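Local coordinates for protein CSE1 (Thermus thermophilus, PDB 4AN8) that forms part of the Cascade ribonucleoprotein complex, which uses CRISPR RNA to recognise invading nucleic acids in bacterial adaptive immunity, at residues A[392-404]-A[419-433]. Sequence-based numbering, arbitrary orientation.
Sequences LKHLAQEVAKAVV and ELTKLANSLPLERLY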
# COMPACT_ATOMS: atom_id res chain seq x y z
N LEU A 392 -25.76 14.26 7.12
CA LEU A 392 -26.41 12.95 7.07
C LEU A 392 -26.23 12.16 8.36
O LEU A 392 -27.18 11.56 8.85
CB LEU A 392 -25.92 12.13 5.87
CG LEU A 392 -26.33 12.72 4.52
CD1 LEU A 392 -25.68 11.98 3.33
CD2 LEU A 392 -27.86 12.77 4.38
N LYS A 393 -25.02 12.16 8.90
CA LYS A 393 -24.78 11.47 10.17
C LYS A 393 -25.67 12.04 11.28
O LYS A 393 -26.17 11.31 12.14
CB LYS A 393 -23.30 11.57 10.56
CG LYS A 393 -22.95 10.94 11.91
CD LYS A 393 -21.51 11.27 12.27
CE LYS A 393 -21.08 10.63 13.59
NZ LYS A 393 -21.08 9.13 13.56
N HIS A 394 -25.87 13.35 11.26
CA HIS A 394 -26.68 13.98 12.29
C HIS A 394 -28.14 13.58 12.08
O HIS A 394 -28.85 13.25 13.03
CB HIS A 394 -26.52 15.50 12.26
CG HIS A 394 -27.35 16.21 13.28
ND1 HIS A 394 -28.39 17.05 12.94
CD2 HIS A 394 -27.30 16.20 14.63
CE1 HIS A 394 -28.94 17.53 14.04
NE2 HIS A 394 -28.30 17.03 15.08
N LEU A 395 -28.56 13.62 10.83
CA LEU A 395 -29.90 13.18 10.47
C LEU A 395 -30.14 11.76 11.02
O LEU A 395 -31.15 11.51 11.69
CB LEU A 395 -30.06 13.22 8.96
CG LEU A 395 -31.47 13.37 8.40
CD1 LEU A 395 -31.45 13.41 6.87
CD2 LEU A 395 -32.32 12.23 8.88
N ALA A 396 -29.21 10.84 10.76
CA ALA A 396 -29.35 9.45 11.21
C ALA A 396 -29.46 9.36 12.72
O ALA A 396 -30.22 8.55 13.25
CB ALA A 396 -28.18 8.58 10.70
N GLN A 397 -28.69 10.18 13.43
CA GLN A 397 -28.80 10.25 14.89
C GLN A 397 -30.19 10.71 15.36
O GLN A 397 -30.76 10.13 16.28
CB GLN A 397 -27.73 11.18 15.46
CG GLN A 397 -26.40 10.53 15.69
CD GLN A 397 -25.26 11.53 15.73
OE1 GLN A 397 -25.48 12.74 15.67
NE2 GLN A 397 -24.03 11.03 15.81
N GLU A 398 -30.73 11.75 14.72
CA GLU A 398 -32.05 12.27 15.08
C GLU A 398 -33.17 11.25 14.74
O GLU A 398 -34.15 11.13 15.47
CB GLU A 398 -32.31 13.62 14.42
CG GLU A 398 -31.43 14.75 14.93
CD GLU A 398 -31.82 15.23 16.33
OE1 GLU A 398 -31.54 14.51 17.31
OE2 GLU A 398 -32.40 16.34 16.44
N VAL A 399 -33.02 10.53 13.64
CA VAL A 399 -33.96 9.47 13.33
C VAL A 399 -33.96 8.43 14.44
O VAL A 399 -35.01 8.14 15.03
CB VAL A 399 -33.70 8.79 11.98
CG1 VAL A 399 -34.41 7.44 11.90
CG2 VAL A 399 -34.14 9.72 10.85
N ALA A 400 -32.78 7.90 14.76
CA ALA A 400 -32.67 6.88 15.80
C ALA A 400 -33.31 7.34 17.11
O ALA A 400 -34.03 6.58 17.74
CB ALA A 400 -31.23 6.50 16.03
N LYS A 401 -33.06 8.58 17.50
CA LYS A 401 -33.62 9.10 18.75
C LYS A 401 -35.14 9.23 18.70
O LYS A 401 -35.83 8.94 19.68
CB LYS A 401 -32.98 10.45 19.11
CG LYS A 401 -31.48 10.36 19.36
CD LYS A 401 -30.87 11.74 19.54
CE LYS A 401 -31.38 12.42 20.80
NZ LYS A 401 -30.65 13.69 21.08
N ALA A 402 -35.66 9.68 17.56
CA ALA A 402 -37.09 9.81 17.38
C ALA A 402 -37.78 8.46 17.53
O ALA A 402 -38.86 8.36 18.11
CB ALA A 402 -37.41 10.42 16.02
N VAL A 403 -37.14 7.42 17.02
CA VAL A 403 -37.70 6.08 17.09
C VAL A 403 -37.79 5.55 18.52
O VAL A 403 -38.83 5.05 18.94
CB VAL A 403 -36.88 5.10 16.23
CG1 VAL A 403 -37.22 3.66 16.56
CG2 VAL A 403 -37.10 5.40 14.75
N VAL A 404 -36.71 5.67 19.28
CA VAL A 404 -36.60 4.99 20.57
C VAL A 404 -37.18 5.75 21.77
O VAL A 404 -37.40 6.96 21.72
CB VAL A 404 -35.14 4.59 20.84
CG1 VAL A 404 -34.93 4.24 22.29
CG2 VAL A 404 -34.75 3.44 19.94
N GLU A 419 -29.69 0.57 22.57
CA GLU A 419 -30.75 0.48 21.57
C GLU A 419 -30.52 1.45 20.41
O GLU A 419 -30.56 1.05 19.24
CB GLU A 419 -32.11 0.74 22.22
CG GLU A 419 -33.27 0.82 21.25
CD GLU A 419 -33.54 -0.49 20.54
OE1 GLU A 419 -32.91 -1.51 20.91
OE2 GLU A 419 -34.39 -0.51 19.63
N LEU A 420 -30.28 2.71 20.73
CA LEU A 420 -30.01 3.72 19.71
C LEU A 420 -28.94 3.25 18.75
O LEU A 420 -29.14 3.23 17.53
CB LEU A 420 -29.53 5.03 20.35
CG LEU A 420 -30.46 5.81 21.28
CD1 LEU A 420 -30.48 5.16 22.64
CD2 LEU A 420 -29.98 7.24 21.38
N THR A 421 -27.79 2.88 19.31
CA THR A 421 -26.62 2.44 18.56
C THR A 421 -26.97 1.52 17.40
O THR A 421 -26.78 1.88 16.23
CB THR A 421 -25.61 1.72 19.47
OG1 THR A 421 -26.26 0.60 20.09
CG2 THR A 421 -25.09 2.66 20.54
N LYS A 422 -27.46 0.33 17.72
CA LYS A 422 -27.86 -0.63 16.69
C LYS A 422 -28.73 0.03 15.64
O LYS A 422 -28.59 -0.22 14.44
CB LYS A 422 -28.62 -1.81 17.32
CG LYS A 422 -27.76 -2.77 18.11
CD LYS A 422 -28.55 -4.02 18.48
CE LYS A 422 -27.67 -5.09 19.10
NZ LYS A 422 -28.42 -6.34 19.37
N LEU A 423 -29.63 0.89 16.10
CA LEU A 423 -30.59 1.54 15.22
C LEU A 423 -29.90 2.46 14.21
O LEU A 423 -30.01 2.24 13.00
CB LEU A 423 -31.64 2.31 16.03
CG LEU A 423 -32.84 2.80 15.24
CD1 LEU A 423 -33.48 1.67 14.46
CD2 LEU A 423 -33.84 3.42 16.18
N ALA A 424 -29.19 3.47 14.69
CA ALA A 424 -28.50 4.40 13.79
C ALA A 424 -27.54 3.66 12.87
O ALA A 424 -27.44 3.95 11.68
CB ALA A 424 -27.76 5.48 14.59
N ASN A 425 -26.83 2.68 13.44
CA ASN A 425 -25.90 1.88 12.67
C ASN A 425 -26.61 1.07 11.59
O ASN A 425 -26.08 0.90 10.49
CB ASN A 425 -25.09 0.96 13.59
CG ASN A 425 -24.16 1.72 14.50
OD1 ASN A 425 -24.21 2.95 14.58
ND2 ASN A 425 -23.29 1.00 15.20
N SER A 426 -27.80 0.57 11.91
CA SER A 426 -28.55 -0.26 10.97
C SER A 426 -29.18 0.55 9.83
O SER A 426 -29.47 0.01 8.77
CB SER A 426 -29.62 -1.09 11.69
OG SER A 426 -30.78 -0.33 11.95
N LEU A 427 -29.39 1.85 10.06
CA LEU A 427 -29.92 2.71 9.01
C LEU A 427 -28.93 2.75 7.86
O LEU A 427 -27.74 2.90 8.09
CB LEU A 427 -30.18 4.12 9.55
CG LEU A 427 -31.19 4.27 10.70
CD1 LEU A 427 -31.12 5.68 11.28
CD2 LEU A 427 -32.61 3.94 10.23
N PRO A 428 -29.41 2.61 6.63
CA PRO A 428 -28.55 2.59 5.44
C PRO A 428 -28.07 3.96 4.97
O PRO A 428 -27.46 4.06 3.91
CB PRO A 428 -29.47 2.01 4.36
CG PRO A 428 -30.86 2.39 4.81
CD PRO A 428 -30.82 2.33 6.30
N LEU A 429 -28.31 5.01 5.74
CA LEU A 429 -28.08 6.36 5.23
C LEU A 429 -26.59 6.68 4.95
O LEU A 429 -26.22 7.05 3.83
CB LEU A 429 -28.71 7.38 6.18
CG LEU A 429 -28.67 8.82 5.68
CD1 LEU A 429 -29.46 8.92 4.40
CD2 LEU A 429 -29.23 9.77 6.75
N GLU A 430 -25.73 6.54 5.96
CA GLU A 430 -24.33 6.94 5.81
C GLU A 430 -23.56 5.96 4.94
O GLU A 430 -22.77 6.37 4.09
CB GLU A 430 -23.66 7.03 7.18
CG GLU A 430 -24.08 8.21 8.02
CD GLU A 430 -23.45 8.14 9.40
OE1 GLU A 430 -22.26 8.51 9.53
OE2 GLU A 430 -24.14 7.68 10.34
N ARG A 431 -23.80 4.67 5.16
CA ARG A 431 -23.18 3.63 4.36
C ARG A 431 -23.43 3.84 2.88
O ARG A 431 -22.51 3.74 2.07
CB ARG A 431 -23.65 2.25 4.82
CG ARG A 431 -23.06 1.09 4.05
CD ARG A 431 -23.44 -0.26 4.68
NE ARG A 431 -24.89 -0.49 4.76
CZ ARG A 431 -25.65 -0.87 3.73
NH1 ARG A 431 -25.12 -1.05 2.53
NH2 ARG A 431 -26.96 -1.06 3.91
N LEU A 432 -24.67 4.16 2.50
CA LEU A 432 -24.98 4.29 1.08
C LEU A 432 -24.48 5.59 0.46
O LEU A 432 -24.04 5.61 -0.69
CB LEU A 432 -26.47 4.09 0.80
CG LEU A 432 -26.85 2.64 0.54
CD1 LEU A 432 -27.01 1.92 1.86
CD2 LEU A 432 -28.13 2.55 -0.28
N TYR A 433 -24.57 6.68 1.20
CA TYR A 433 -23.99 7.94 0.75
C TYR A 433 -22.52 7.69 0.35
O TYR A 433 -22.13 7.92 -0.79
CB TYR A 433 -24.09 8.97 1.87
CG TYR A 433 -23.38 10.28 1.61
CD1 TYR A 433 -23.80 11.12 0.58
CD2 TYR A 433 -22.30 10.68 2.39
CE1 TYR A 433 -23.16 12.32 0.34
CE2 TYR A 433 -21.65 11.90 2.15
CZ TYR A 433 -22.09 12.71 1.12
OH TYR A 433 -21.47 13.91 0.86
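Leu392 meets Tyr433 because its CG stands anti to the carbonyl carbon (chi1 -67°), while the ring of Tyr433 extends anti to the backbone N. Leu392 CD1 thereby lies over one ring face, offset toward the rim: it is 3.6 Å from the centroid of the Tyr433 ring and 22° off the normal, a CH-pi contact. The phenol OH is hydrogen-bonded to the carbonyl oxygen of Ala385, about two turns before Leu392 on helix 372-403, so the hydroxyl is bonded to the same helix that supplies the methyl over the ring. The other methyl, Leu392 CD2, packs 4.1 Å from Leu429 CD2, the two side chains crossing at about a right angle.

Farther along, small residues let the backbones close in: Ala400 CB and Ala424 CB are 3.9 Å apart, and the axes of 392-403 and 419-426 approach to 8.7 Å at 132°. Leu427 is the first residue to leave helical conformation, ahead of Pro428 at the N-cap position of the next helix; its CD1 lies against Ala396 O and, 3.8 Å away, Val399 CG1. Leu423 CD2 is pressed tightly against Val403 CG1, at 3.4 Å.

Glu430 is among the most covered residues here, and its carboxylate passes at a slant over CB and CG of Lys393, with OE1 3.4 Å from Lys393 CB. Lys393 NZ stays 4.2 Å from Glu430 OE1, so any attraction is probably modest. Helices 453-476 and 483-499 add Thr472 against Leu429 and Phe493 against Leu395, within the C-terminal four-helix bundle of Cse1. The chemistry therefore implies cohesion chiefly from apolar packing and one CH-pi contact, with Lys393 and Glu430 too far apart for a salt bridge.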